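Long-range contacts in diol-dehydratase (PDB 5I2A), which probably dehydrates 1,2-propanediol as a B12-independent enzyme of the glycyl radical family: residues Y341-N346 / L376-L381; V723-G728 / T753-K758; L811-A816 / D831-R836. All blocks are in the same frame, centred on the assembly; numbering follows the deposited sequence.

Interaction 1 (Y341-N346 / L376-L381); sequences YSLFQN and LPMPSL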
loop_
_atom_site.group_PDB
_atom_site.type_symbol
_atom_site.label_atom_id
_atom_site.label_comp_id
_atom_site.label_asym_id
_atom_site.label_seq_id
_atom_site.Cartn_x
_atom_site.Cartn_y
_atom_site.Cartn_z
ATOM N N TYR A 341 -9.357 24.246 23.744
ATOM C CA TYR A 341 -10.158 23.025 23.610
ATOM C C TYR A 341 -11.060 22.979 22.365
ATOM O O TYR A 341 -11.993 22.197 22.330
ATOM C CB TYR A 341 -11.043 22.820 24.845
ATOM C CG TYR A 341 -10.309 22.692 26.166
ATOM C CD1 TYR A 341 -9.577 21.560 26.467
ATOM C CD2 TYR A 341 -10.391 23.697 27.124
ATOM C CE1 TYR A 341 -8.924 21.426 27.682
ATOM C CE2 TYR A 341 -9.752 23.573 28.353
ATOM C CZ TYR A 341 -9.022 22.434 28.627
ATOM O OH TYR A 341 -8.383 22.313 29.828
ATOM N N SER A 342 -10.802 23.814 21.361
ATOM C CA SER A 342 -11.648 23.822 20.174
ATOM C C SER A 342 -11.477 22.552 19.327
ATOM O O SER A 342 -10.401 21.936 19.296
ATOM C CB SER A 342 -11.366 25.052 19.296
ATOM O OG SER A 342 -12.369 25.162 18.294
ATOM N N LEU A 343 -12.557 22.182 18.649
ATOM C CA LEU A 343 -12.544 21.167 17.604
ATOM C C LEU A 343 -12.835 21.817 16.243
ATOM O O LEU A 343 -12.976 21.122 15.235
ATOM C CB LEU A 343 -13.569 20.059 17.913
ATOM C CG LEU A 343 -13.157 19.146 19.079
ATOM C CD1 LEU A 343 -14.225 18.088 19.374
ATOM C CD2 LEU A 343 -11.839 18.482 18.752
ATOM N N PHE A 344 -12.943 23.151 16.248
ATOM C CA PHE A 344 -13.107 23.946 15.032
ATOM C C PHE A 344 -14.233 23.410 14.147
ATOM O O PHE A 344 -14.047 23.172 12.956
ATOM C CB PHE A 344 -11.774 23.985 14.262
ATOM C CG PHE A 344 -10.598 24.290 15.151
ATOM C CD1 PHE A 344 -10.242 25.603 15.422
ATOM C CD2 PHE A 344 -9.902 23.261 15.785
ATOM C CE1 PHE A 344 -9.181 25.887 16.284
ATOM C CE2 PHE A 344 -8.840 23.542 16.650
ATOM C CZ PHE A 344 -8.471 24.847 16.887
ATOM N N GLN A 345 -15.387 23.189 14.760
ATOM C CA GLN A 345 -16.527 22.621 14.073
ATOM C C GLN A 345 -17.308 23.772 13.456
ATOM O O GLN A 345 -18.120 24.422 14.118
ATOM C CB GLN A 345 -17.385 21.784 15.030
ATOM C CG GLN A 345 -16.611 20.583 15.653
ATOM C CD GLN A 345 -17.389 19.872 16.766
ATOM O OE1 GLN A 345 -17.874 18.754 16.587
ATOM N NE2 GLN A 345 -17.490 20.524 17.926
ATOM N N ASN A 346 -17.019 24.044 12.189
ATOM C CA ASN A 346 -17.542 25.236 11.560
ATOM C C ASN A 346 -18.923 24.977 10.970
ATOM O O ASN A 346 -19.132 24.008 10.245
ATOM C CB ASN A 346 -16.600 25.744 10.482
ATOM C CG ASN A 346 -16.870 27.196 10.122
ATOM O OD1 ASN A 346 -17.901 27.522 9.540
ATOM N ND2 ASN A 346 -15.937 28.068 10.466
ATOM N N LEU A 376 -21.455 29.314 24.199
ATOM C CA LEU A 376 -20.234 28.531 24.381
ATOM C C LEU A 376 -19.328 28.729 23.155
ATOM O O LEU A 376 -19.767 29.300 22.164
ATOM C CB LEU A 376 -20.584 27.055 24.578
ATOM C CG LEU A 376 -21.119 26.730 25.973
ATOM C CD1 LEU A 376 -21.385 25.227 26.087
ATOM C CD2 LEU A 376 -20.142 27.221 27.058
ATOM N N PRO A 377 -18.063 28.271 23.215
ATOM C CA PRO A 377 -17.175 28.489 22.065
ATOM C C PRO A 377 -17.632 27.832 20.757
ATOM O O PRO A 377 -17.452 28.415 19.703
ATOM C CB PRO A 377 -15.860 27.864 22.528
ATOM C CG PRO A 377 -15.887 28.042 24.013
ATOM C CD PRO A 377 -17.316 27.785 24.388
ATOM N N MET A 378 -18.198 26.635 20.833
ATOM C CA MET A 378 -18.556 25.886 19.637
ATOM C C MET A 378 -20.070 25.896 19.451
ATOM O O MET A 378 -20.799 26.040 20.424
ATOM C CB MET A 378 -18.020 24.448 19.736
ATOM C CG MET A 378 -16.514 24.390 20.080
ATOM S SD MET A 378 -15.657 22.900 19.497
ATOM C CE MET A 378 -15.465 21.955 21.009
ATOM N N PRO A 379 -20.556 25.746 18.206
ATOM C CA PRO A 379 -19.798 25.633 16.954
ATOM C C PRO A 379 -19.157 26.959 16.561
ATOM O O PRO A 379 -19.507 28.006 17.127
ATOM C CB PRO A 379 -20.860 25.219 15.931
ATOM C CG PRO A 379 -22.155 25.820 16.492
ATOM C CD PRO A 379 -22.014 25.674 17.987
ATOM N N SER A 380 -18.218 26.907 15.619
ATOM C CA SER A 380 -17.634 28.107 15.059
ATOM C C SER A 380 -18.614 28.640 14.007
ATOM O O SER A 380 -18.496 28.361 12.799
ATOM C CB SER A 380 -16.243 27.829 14.458
ATOM O OG SER A 380 -15.324 27.350 15.437
ATOM N N LEU A 381 -19.593 29.397 14.490
ATOM C CA LEU A 381 -20.648 29.937 13.650
ATOM C C LEU A 381 -20.114 30.912 12.606
ATOM O O LEU A 381 -19.310 31.796 12.892
ATOM C CB LEU A 381 -21.711 30.631 14.503
ATOM C CG LEU A 381 -22.945 31.091 13.741
ATOM C CD1 LEU A 381 -23.730 29.889 13.257
ATOM C CD2 LEU A 381 -23.815 31.985 14.630
HETATM O O HOH W 1 -15.711 25.168 17.039
#
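Met378 reaches the 341-346 loop with CG beside its own backbone N (chi1 -52°) and a bend at chi3 (-105°), which sets SD between Leu343 N and Gln345 NE2 and CE beside Tyr341 O. Met378 SD takes two weak hydrogen bonds, from Leu343 N (3.3 Å, N-H...S angle 160°) and from Gln345 NE2 (3.4 Å), while Met378 CE lies 3.7 Å from Tyr341 O. The same amide of Gln345 also gives a hydrogen bond to Leu323 O, and its OE1 accepts from Gln273 and Gln277, so the group is fixed at both ends. Ser342 OG closes an ST turn, accepting from Phe344 N at 2.9 Å, and lies 3.6 Å above the centre of the Phe344 ring. With an alanine here the hydroxyl is lost, which would probably leave Phe344 N without its acceptor and the turn freer to shift. Beyond this loop, strands 346-350 and 380-385 start side by side and parallel, joined through helix 362-374 in a beta-alpha-beta crossover; their sheet is consistent with part of the family's ten-stranded barrel. After the cis peptide before Pro379, Ser380 N bonds to Gln345 O at 2.9 Å, coming from above the carbonyl plane. One residue on, Asn346 and Ser380 form a parallel bridge. A water accepts from Gln345 N (3.0 Å) and donates to Ser380 OG (2.7 Å).

Interaction 2 (V723-G728 / T753-K758); sequences VGPTSG and TLFNMK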
loop_
_atom_site.group_PDB
_atom_site.type_symbol
_atom_site.label_atom_id
_atom_site.label_comp_id
_atom_site.label_asym_id
_atom_site.label_seq_id
_atom_site.Cartn_x
_atom_site.Cartn_y
_atom_site.Cartn_z
ATOM N N VAL A 723 -3.622 37.844 8.214
ATOM C CA VAL A 723 -3.150 38.813 7.229
ATOM C C VAL A 723 -3.300 40.259 7.710
ATOM O O VAL A 723 -2.931 41.179 7.002
ATOM C CB VAL A 723 -3.897 38.656 5.865
ATOM C CG1 VAL A 723 -3.641 37.286 5.288
ATOM C CG2 VAL A 723 -5.382 38.880 6.033
ATOM N N GLY A 724 -3.832 40.457 8.914
ATOM C CA GLY A 724 -3.992 41.800 9.456
ATOM C C GLY A 724 -2.680 42.448 9.901
ATOM O O GLY A 724 -1.647 41.790 10.005
ATOM N N PRO A 725 -2.720 43.752 10.189
ATOM C CA PRO A 725 -1.524 44.499 10.583
ATOM C C PRO A 725 -1.042 44.123 11.970
ATOM O O PRO A 725 -1.796 43.565 12.760
ATOM C CB PRO A 725 -1.989 45.959 10.563
ATOM C CG PRO A 725 -3.315 45.943 9.865
ATOM C CD PRO A 725 -3.910 44.611 10.135
ATOM N N THR A 726 0.208 44.451 12.259
ATOM C CA THR A 726 0.783 44.179 13.564
ATOM C C THR A 726 0.110 45.056 14.626
ATOM O O THR A 726 -0.166 46.232 14.386
ATOM C CB THR A 726 2.299 44.410 13.546
ATOM O OG1 THR A 726 2.938 43.312 12.892
ATOM C CG2 THR A 726 2.855 44.540 14.951
ATOM N N SER A 727 -0.182 44.470 15.782
ATOM C CA SER A 727 -0.808 45.208 16.890
ATOM C C SER A 727 -0.087 46.509 17.247
ATOM O O SER A 727 1.120 46.524 17.458
ATOM C CB SER A 727 -0.879 44.320 18.128
ATOM O OG SER A 727 -1.658 43.170 17.855
ATOM N N GLY A 728 -0.839 47.602 17.303
ATOM C CA GLY A 728 -0.278 48.895 17.655
ATOM C C GLY A 728 0.358 49.606 16.474
ATOM O O GLY A 728 0.772 50.746 16.606
ATOM N N THR A 753 -7.921 33.085 3.901
ATOM C CA THR A 753 -7.155 34.053 4.687
ATOM C C THR A 753 -7.961 34.516 5.899
ATOM O O THR A 753 -9.184 34.411 5.928
ATOM C CB THR A 753 -6.722 35.291 3.850
ATOM O OG1 THR A 753 -7.858 36.101 3.535
ATOM C CG2 THR A 753 -6.036 34.865 2.554
ATOM N N LEU A 754 -7.272 35.020 6.912
ATOM C CA LEU A 754 -7.936 35.439 8.135
ATOM C C LEU A 754 -7.573 36.875 8.514
ATOM O O LEU A 754 -6.398 37.209 8.691
ATOM C CB LEU A 754 -7.584 34.491 9.291
ATOM C CG LEU A 754 -8.230 34.831 10.643
ATOM C CD1 LEU A 754 -8.558 33.549 11.423
ATOM C CD2 LEU A 754 -7.337 35.723 11.483
ATOM N N PHE A 755 -8.598 37.697 8.683
ATOM C CA PHE A 755 -8.429 39.092 9.099
ATOM C C PHE A 755 -9.160 39.314 10.431
ATOM O O PHE A 755 -10.393 39.378 10.469
ATOM C CB PHE A 755 -8.951 40.041 8.008
ATOM C CG PHE A 755 -8.668 41.517 8.252
ATOM C CD1 PHE A 755 -7.838 41.944 9.287
ATOM C CD2 PHE A 755 -9.252 42.478 7.432
ATOM C CE1 PHE A 755 -7.588 43.298 9.491
ATOM C CE2 PHE A 755 -9.010 43.839 7.630
ATOM C CZ PHE A 755 -8.171 44.247 8.664
ATOM N N ASN A 756 -8.383 39.405 11.505
ATOM C CA ASN A 756 -8.878 39.777 12.833
ATOM C C ASN A 756 -8.981 41.277 13.018
ATOM O O ASN A 756 -8.053 42.004 12.685
ATOM C CB ASN A 756 -7.951 39.254 13.933
ATOM C CG ASN A 756 -8.340 37.888 14.443
ATOM O OD1 ASN A 756 -9.512 37.511 14.435
ATOM N ND2 ASN A 756 -7.345 37.136 14.902
ATOM N N MET A 757 -10.080 41.733 13.613
ATOM C CA MET A 757 -10.150 43.108 14.081
ATOM C C MET A 757 -10.820 43.182 15.457
ATOM O O MET A 757 -11.712 42.396 15.759
ATOM C CB MET A 757 -10.888 43.976 13.058
ATOM C CG MET A 757 -10.882 45.453 13.378
ATOM S SD MET A 757 -11.613 46.484 12.093
ATOM C CE MET A 757 -10.293 46.562 10.899
ATOM N N LYS A 758 -10.371 44.107 16.299
ATOM C CA LYS A 758 -10.993 44.294 17.610
ATOM C C LYS A 758 -11.661 45.671 17.682
ATOM O O LYS A 758 -11.030 46.691 17.406
ATOM C CB LYS A 758 -9.960 44.114 18.737
ATOM C CG LYS A 758 -10.512 44.338 20.154
ATOM C CD LYS A 758 -9.565 43.797 21.244
ATOM C CE LYS A 758 -8.225 44.482 21.175
ATOM N NZ LYS A 758 -7.244 43.985 22.185
HETATM O O HOH W 2 -5.545 39.580 11.246
HETATM O O HOH W 3 -4.633 42.066 12.589
#
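Here a loop, 723-728, runs beside the lead-in to strand 756-759, the last strand counted in a mixed five-stranded sheet that is consistent with part of the family's barrel, and is held by one direct backbone bond, two water bridges and an aromatic side chain. The strand pairs on its other flank with 787-792, through Phe755, Met757 and their partner Gln789. The loop runs in the same direction as the strand, but without forming a regular pair. At its start, Val723 N donates to Leu754 O at 2.9 Å, nearly straight at 171° and nearly along the C=O axis. One residue on, the chains are bridged by a water that accepts from Asn756 N (2.9 Å) and weakly from Gly724 N.

Both branches of Val723 pack beside the direct bond: CG2 lies 3.3 Å from Leu754 O, and CG1 comes within 3.9 Å of Thr753 CB, the two side chains crossing at about a right angle. Thr753 turns its hydroxyl elsewhere, to His746. Phe755, with CG anti to its backbone N (chi1 -173°), brings its ring against the loop, where CD1 is 3.9 Å from Gly724 CA; Tyr780 meets the same ring edge-to-face, and helix 734-741 packs on it through Ser737 and Val741. Gly724 leaves room for this approach, since a beta carbon there would come tight against CD1 and also crowd the following proline. Farther along, a second water donates to Pro725 O at 3.2 Å and, weakly, to Asn756 O. Beside it, Pro725 CD rests 4.0 Å from Phe755 CE1, the two side chains set obliquely.

Interaction 3 (L811-A816 / D831-R836); sequences LIVRVA and DDIIKR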
loop_
_atom_site.group_PDB
_atom_site.type_symbol
_atom_site.label_atom_id
_atom_site.label_comp_id
_atom_site.label_asym_id
_atom_site.label_seq_id
_atom_site.Cartn_x
_atom_site.Cartn_y
_atom_site.Cartn_z
ATOM N N LEU A 811 -16.751 34.250 30.113
ATOM C CA LEU A 811 -16.290 35.244 29.150
ATOM C C LEU A 811 -15.671 34.565 27.917
ATOM O O LEU A 811 -14.771 33.750 28.052
ATOM C CB LEU A 811 -15.277 36.182 29.793
ATOM C CG LEU A 811 -14.674 37.222 28.849
ATOM C CD1 LEU A 811 -15.749 38.223 28.412
ATOM C CD2 LEU A 811 -13.511 37.915 29.516
ATOM N N ILE A 812 -16.181 34.896 26.734
ATOM C CA ILE A 812 -15.672 34.365 25.470
ATOM C C ILE A 812 -14.874 35.442 24.743
ATOM O O ILE A 812 -15.278 36.598 24.739
ATOM C CB ILE A 812 -16.819 33.895 24.528
ATOM C CG1 ILE A 812 -17.747 32.896 25.224
ATOM C CG2 ILE A 812 -16.271 33.369 23.193
ATOM C CD1 ILE A 812 -17.344 31.478 25.106
ATOM N N VAL A 813 -13.743 35.080 24.139
ATOM C CA VAL A 813 -13.094 35.989 23.197
ATOM C C VAL A 813 -12.878 35.290 21.870
ATOM O O VAL A 813 -12.837 34.062 21.811
ATOM C CB VAL A 813 -11.738 36.503 23.690
ATOM C CG1 VAL A 813 -11.911 37.377 24.927
ATOM C CG2 VAL A 813 -10.771 35.325 23.948
ATOM N N ARG A 814 -12.737 36.084 20.815
ATOM C CA ARG A 814 -12.324 35.577 19.524
ATOM C C ARG A 814 -10.824 35.373 19.528
ATOM O O ARG A 814 -10.087 36.305 19.847
ATOM C CB ARG A 814 -12.711 36.541 18.399
ATOM C CG ARG A 814 -12.571 35.929 17.011
ATOM C CD ARG A 814 -13.497 34.713 16.856
ATOM N NE ARG A 814 -13.482 34.148 15.498
ATOM C CZ ARG A 814 -14.237 33.127 15.103
ATOM N NH1 ARG A 814 -15.063 32.533 15.960
ATOM N NH2 ARG A 814 -14.164 32.692 13.851
ATOM N N VAL A 815 -10.364 34.172 19.178
ATOM C CA VAL A 815 -8.929 33.937 19.037
ATOM C C VAL A 815 -8.520 34.190 17.578
ATOM O O VAL A 815 -8.167 35.303 17.228
ATOM C CB VAL A 815 -8.526 32.502 19.487
ATOM C CG1 VAL A 815 -7.027 32.319 19.403
ATOM C CG2 VAL A 815 -9.001 32.243 20.904
ATOM N N ALA A 816 -8.573 33.165 16.729
ATOM C CA ALA A 816 -8.443 33.392 15.284
ATOM C C ALA A 816 -9.111 32.265 14.515
ATOM O O ALA A 816 -8.574 31.170 14.420
ATOM C CB ALA A 816 -6.980 33.523 14.884
ATOM N N ASP A 831 -2.401 37.570 26.683
ATOM C CA ASP A 831 -1.668 38.811 26.438
ATOM C C ASP A 831 -1.655 39.186 24.957
ATOM O O ASP A 831 -1.727 40.358 24.620
ATOM C CB ASP A 831 -0.224 38.717 26.937
ATOM C CG ASP A 831 -0.120 38.693 28.462
ATOM O OD1 ASP A 831 -1.126 38.971 29.153
ATOM O OD2 ASP A 831 0.989 38.418 28.958
ATOM N N ASP A 832 -1.530 38.189 24.079
ATOM C CA ASP A 832 -1.528 38.463 22.650
ATOM C C ASP A 832 -2.863 39.088 22.242
ATOM O O ASP A 832 -2.908 40.053 21.496
ATOM C CB ASP A 832 -1.263 37.192 21.833
ATOM C CG ASP A 832 -0.961 37.499 20.366
ATOM O OD1 ASP A 832 -0.070 38.325 20.109
ATOM O OD2 ASP A 832 -1.617 36.927 19.475
ATOM N N ILE A 833 -3.946 38.521 22.756
ATOM C CA ILE A 833 -5.286 38.984 22.430
ATOM C C ILE A 833 -5.508 40.398 22.975
ATOM O O ILE A 833 -6.059 41.260 22.289
ATOM C CB ILE A 833 -6.338 37.995 22.973
ATOM C CG1 ILE A 833 -6.200 36.656 22.229
ATOM C CG2 ILE A 833 -7.756 38.566 22.842
ATOM C CD1 ILE A 833 -7.132 35.559 22.690
ATOM N N ILE A 834 -5.016 40.645 24.185
ATOM C CA ILE A 834 -5.166 41.949 24.817
ATOM C C ILE A 834 -4.435 43.062 24.069
ATOM O O ILE A 834 -4.961 44.159 23.936
ATOM C CB ILE A 834 -4.681 41.902 26.292
ATOM C CG1 ILE A 834 -5.685 41.112 27.140
ATOM C CG2 ILE A 834 -4.511 43.302 26.845
ATOM C CD1 ILE A 834 -5.173 40.715 28.534
ATOM N N LYS A 835 -3.233 42.802 23.560
ATOM C CA LYS A 835 -2.507 43.895 22.933
ATOM C C LYS A 835 -2.944 44.164 21.486
ATOM O O LYS A 835 -2.458 45.108 20.876
ATOM C CB LYS A 835 -0.997 43.653 22.982
ATOM C CG LYS A 835 -0.449 42.779 21.892
ATOM C CD LYS A 835 1.080 42.828 21.869
ATOM C CE LYS A 835 1.636 41.887 20.788
ATOM N NZ LYS A 835 1.462 40.442 21.140
ATOM N N ARG A 836 -3.854 43.356 20.946
ATOM C CA ARG A 836 -4.383 43.624 19.609
ATOM C C ARG A 836 -4.968 45.030 19.556
ATOM O O ARG A 836 -5.556 45.498 20.530
ATOM C CB ARG A 836 -5.447 42.603 19.216
ATOM C CG ARG A 836 -4.889 41.211 18.936
ATOM C CD ARG A 836 -6.012 40.237 18.641
ATOM N NE ARG A 836 -5.536 38.860 18.512
ATOM C CZ ARG A 836 -6.336 37.815 18.335
ATOM N NH1 ARG A 836 -7.654 37.991 18.249
ATOM N NH2 ARG A 836 -5.819 36.594 18.232
#
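The loop between strands 812-814 and 819-821, which carries the predicted glycyl radical site, is held on its incoming side by Arg836, near the C-terminal end of the last helix, 827-835. The guanidinium of Arg836 grips a single atom, Val815 O, end-on with NH1 and NH2, each 2.9 Å away. The carbonyl oxygen lies near the guanidinium plane, but the two donors approach it differently: NH1 sits in the carbonyl plane on a lone pair, while NH2 stands 49° out of it. NH1 also makes a weak bond to Arg814 O at 3.4 Å. With CG anti to its carbonyl carbon (chi1 -71°) and the chain extended to NE, Arg836 lays its guanidinium across Ile833 CG1, 4.0 Å from its plane, so one face rests on hydrocarbon. Val815 is two residues before Gly817, the predicted radical site, unmodified in this structure, so this grip is likely to steady the chain leading to that glycine. Asn756 ND2 adds a further hydrogen bond to Val815 O. Ile833 CD1 also reaches the 811-816 segment, 3.9 Å from Val813 CG2 and 4.2 Å from Val815 CG2. On the helix itself, Lys835 NZ forms a salt bridge with Asp832 OD1 at 2.8 Å.

How the interactions relate
All three contacts are buried, but they join different elements. Interactions 1 and 2 belong to the same five-stranded sheet and sit at its two outermost strands, 346-350 and 756-759, with centres about 20 Å apart and no touch. Interaction 1 is the start of a parallel strand pair, backed by a thioether accepting weak bonds; interaction 2 attaches a loop by one direct backbone bond, two waters and an aromatic ring. Interaction 3 instead ties a hairpin to the C-terminal helix by a charged group on a carbonyl. It meets both others: Ile812 CD1 packs 3.8 Å from Pro377 CD, Lys758 NZ probably bonds to Ile833 O, and Asn756 is shared with interaction 2.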